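Local coordinates for alpha-1,2-mannosidase (Bacteroides thetaiotaomicron, PDB 2WW2), which probably hydrolyses alpha-mannosides with inversion, as a calcium-dependent glycoside hydrolase of family GH92, at residues R96-S101 and V114-G119. Residues are numbered along the deposited sequence; the frame is centred on the assembly and turned at random.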
loop_
_atom_site.group_PDB
_atom_site.type_symbol
_atom_site.label_atom_id
_atom_site.label_comp_id
_atom_site.label_asym_id
_atom_site.label_seq_id
_atom_site.Cartn_x
_atom_site.Cartn_y
_atom_site.Cartn_z
ATOM N N ARG A 96 -1.093 -11.410 -42.438
ATOM C CA ARG A 96 -0.505 -12.728 -42.220
ATOM C C ARG A 96 -0.676 -13.078 -40.771
ATOM O O ARG A 96 0.152 -12.706 -39.936
ATOM C CB ARG A 96 1.008 -12.774 -42.512
ATOM C CG ARG A 96 1.393 -12.645 -43.943
ATOM C CD ARG A 96 2.898 -12.926 -44.167
ATOM N NE ARG A 96 3.759 -12.436 -43.096
ATOM C CZ ARG A 96 4.413 -11.275 -43.102
ATOM N NH1 ARG A 96 4.311 -10.425 -44.136
ATOM N NH2 ARG A 96 5.180 -10.962 -42.063
ATOM N N LEU A 97 -1.749 -13.775 -40.462
ATOM C CA LEU A 97 -2.080 -14.097 -39.088
ATOM C C LEU A 97 -2.504 -15.543 -39.071
ATOM O O LEU A 97 -3.602 -15.854 -39.496
ATOM C CB LEU A 97 -3.274 -13.259 -38.626
ATOM C CG LEU A 97 -3.106 -11.787 -38.258
ATOM C CD1 LEU A 97 -2.031 -11.566 -37.228
ATOM C CD2 LEU A 97 -2.867 -10.969 -39.507
ATOM N N VAL A 98 -1.658 -16.431 -38.571
ATOM C CA VAL A 98 -1.954 -17.842 -38.659
ATOM C C VAL A 98 -2.037 -18.426 -37.253
ATOM O O VAL A 98 -1.070 -18.330 -36.484
ATOM C CB VAL A 98 -0.868 -18.586 -39.449
ATOM C CG1 VAL A 98 -1.264 -20.060 -39.625
ATOM C CG2 VAL A 98 -0.643 -17.909 -40.802
ATOM N N PRO A 99 -3.191 -19.022 -36.914
ATOM C CA PRO A 99 -3.395 -19.509 -35.548
ATOM C C PRO A 99 -2.534 -20.736 -35.209
ATOM O O PRO A 99 -2.358 -21.628 -36.050
ATOM C CB PRO A 99 -4.904 -19.852 -35.483
ATOM C CG PRO A 99 -5.440 -19.740 -36.883
ATOM C CD PRO A 99 -4.392 -19.099 -37.767
ATOM N N PHE A 100 -2.031 -20.765 -33.978
ATOM C CA PHE A 100 -1.237 -21.889 -33.465
ATOM C C PHE A 100 -1.492 -22.037 -31.964
ATOM O O PHE A 100 -1.944 -21.098 -31.301
ATOM C CB PHE A 100 0.270 -21.674 -33.721
ATOM C CG PHE A 100 0.887 -20.598 -32.871
ATOM C CD1 PHE A 100 1.611 -20.933 -31.728
ATOM C CD2 PHE A 100 0.757 -19.256 -33.217
ATOM C CE1 PHE A 100 2.167 -19.942 -30.914
ATOM C CE2 PHE A 100 1.310 -18.257 -32.424
ATOM C CZ PHE A 100 2.041 -18.601 -31.282
ATOM N N SER A 101 -1.181 -23.212 -31.435
ATOM C CA SER A 101 -1.305 -23.476 -30.000
ATOM C C SER A 101 0.072 -23.682 -29.401
ATOM O O SER A 101 0.945 -24.294 -30.039
ATOM C CB SER A 101 -2.133 -24.749 -29.795
ATOM O OG SER A 101 -2.072 -25.152 -28.449
ATOM N N VAL A 114 7.129 -25.153 -34.565
ATOM C CA VAL A 114 5.708 -24.922 -34.283
ATOM C C VAL A 114 4.874 -25.583 -35.375
ATOM O O VAL A 114 5.293 -25.642 -36.543
ATOM C CB VAL A 114 5.396 -23.414 -34.155
ATOM C CG1 VAL A 114 5.639 -22.702 -35.499
ATOM C CG2 VAL A 114 3.964 -23.173 -33.664
ATOM N N THR A 115 3.718 -26.117 -34.995
ATOM C CA THR A 115 2.763 -26.636 -35.971
ATOM C C THR A 115 1.504 -25.808 -35.834
ATOM O O THR A 115 0.944 -25.664 -34.728
ATOM C CB THR A 115 2.461 -28.110 -35.705
ATOM O OG1 THR A 115 3.696 -28.831 -35.721
ATOM C CG2 THR A 115 1.493 -28.695 -36.757
ATOM N N PHE A 116 1.085 -25.208 -36.940
ATOM C CA PHE A 116 -0.086 -24.362 -36.930
ATOM C C PHE A 116 -1.355 -25.184 -36.871
ATOM O O PHE A 116 -1.331 -26.403 -37.083
ATOM C CB PHE A 116 -0.043 -23.413 -38.143
ATOM C CG PHE A 116 1.149 -22.489 -38.116
ATOM C CD1 PHE A 116 1.099 -21.311 -37.395
ATOM C CD2 PHE A 116 2.330 -22.824 -38.782
ATOM C CE1 PHE A 116 2.191 -20.456 -37.352
ATOM C CE2 PHE A 116 3.435 -21.981 -38.743
ATOM C CZ PHE A 116 3.363 -20.791 -38.020
ATOM N N ASN A 117 -2.469 -24.531 -36.559
ATOM C CA ASN A 117 -3.735 -25.256 -36.465
ATOM C C ASN A 117 -4.095 -25.936 -37.784
ATOM O O ASN A 117 -4.779 -26.960 -37.780
ATOM C CB ASN A 117 -4.887 -24.319 -36.029
ATOM C CG ASN A 117 -4.779 -23.868 -34.566
ATOM O OD1 ASN A 117 -3.853 -24.253 -33.835
ATOM N ND2 ASN A 117 -5.731 -23.025 -34.138
ATOM N N ASN A 118 -3.642 -25.380 -38.909
ATOM C CA ASN A 118 -3.968 -25.965 -40.219
ATOM C C ASN A 118 -3.047 -27.142 -40.578
ATOM O O ASN A 118 -3.151 -27.715 -41.660
ATOM C CB ASN A 118 -3.939 -24.908 -41.340
ATOM C CG ASN A 118 -2.567 -24.265 -41.498
ATOM O OD1 ASN A 118 -1.588 -24.760 -40.958
ATOM N ND2 ASN A 118 -2.491 -23.158 -42.238
ATOM N N GLY A 119 -2.141 -27.480 -39.672
ATOM C CA GLY A 119 -1.280 -28.637 -39.857
ATOM C C GLY A 119 0.080 -28.331 -40.459
ATOM O O GLY A 119 0.938 -29.211 -40.534
HETATM O O HOH W 1 -3.528 -22.441 -38.700
HETATM O O HOH W 2 -1.306 -25.379 -33.317
#
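Val-98 and Phe-116 make the tight part of this contact: the two side chains cross at about a right angle, CG1 of Val-98 lying 3.5 Å from Phe-116 CD1. That methyl is anti to the backbone N of Val-98 (chi1 -175°), the torsion that brings it to the ring. Pro-99 O meets the ring edge in its plane, and Phe-100 CB sits 3.8 Å from Phe-116 CD1. Nearby, Val-114 CG2 packs obliquely against the Phe-100 ring. An alanine in place of Phe-116 would probably open a gap beside Val-98 and Phe-100 CB, leaving the valine methyl without its aromatic partner.

The other side is polar and wetter. Asn-117 N gives Pro-99 O a straight hydrogen bond of 2.9 Å, and one water bridges the same carbonyl to Asn-118 N. A second water is gripped by three bonds, accepting from Ser-101 N and donating to Thr-115 O and Asn-117 OD1. Past Phe-116 the chain leaves in a type I turn, closed by Gly-119 N to Phe-116 O.

This is the open end of the hairpin 98-108/111-116 in the GH92 N-terminal domain, flanked by strands 60-67 and 121-126, with Met-61 touching both phenylalanines.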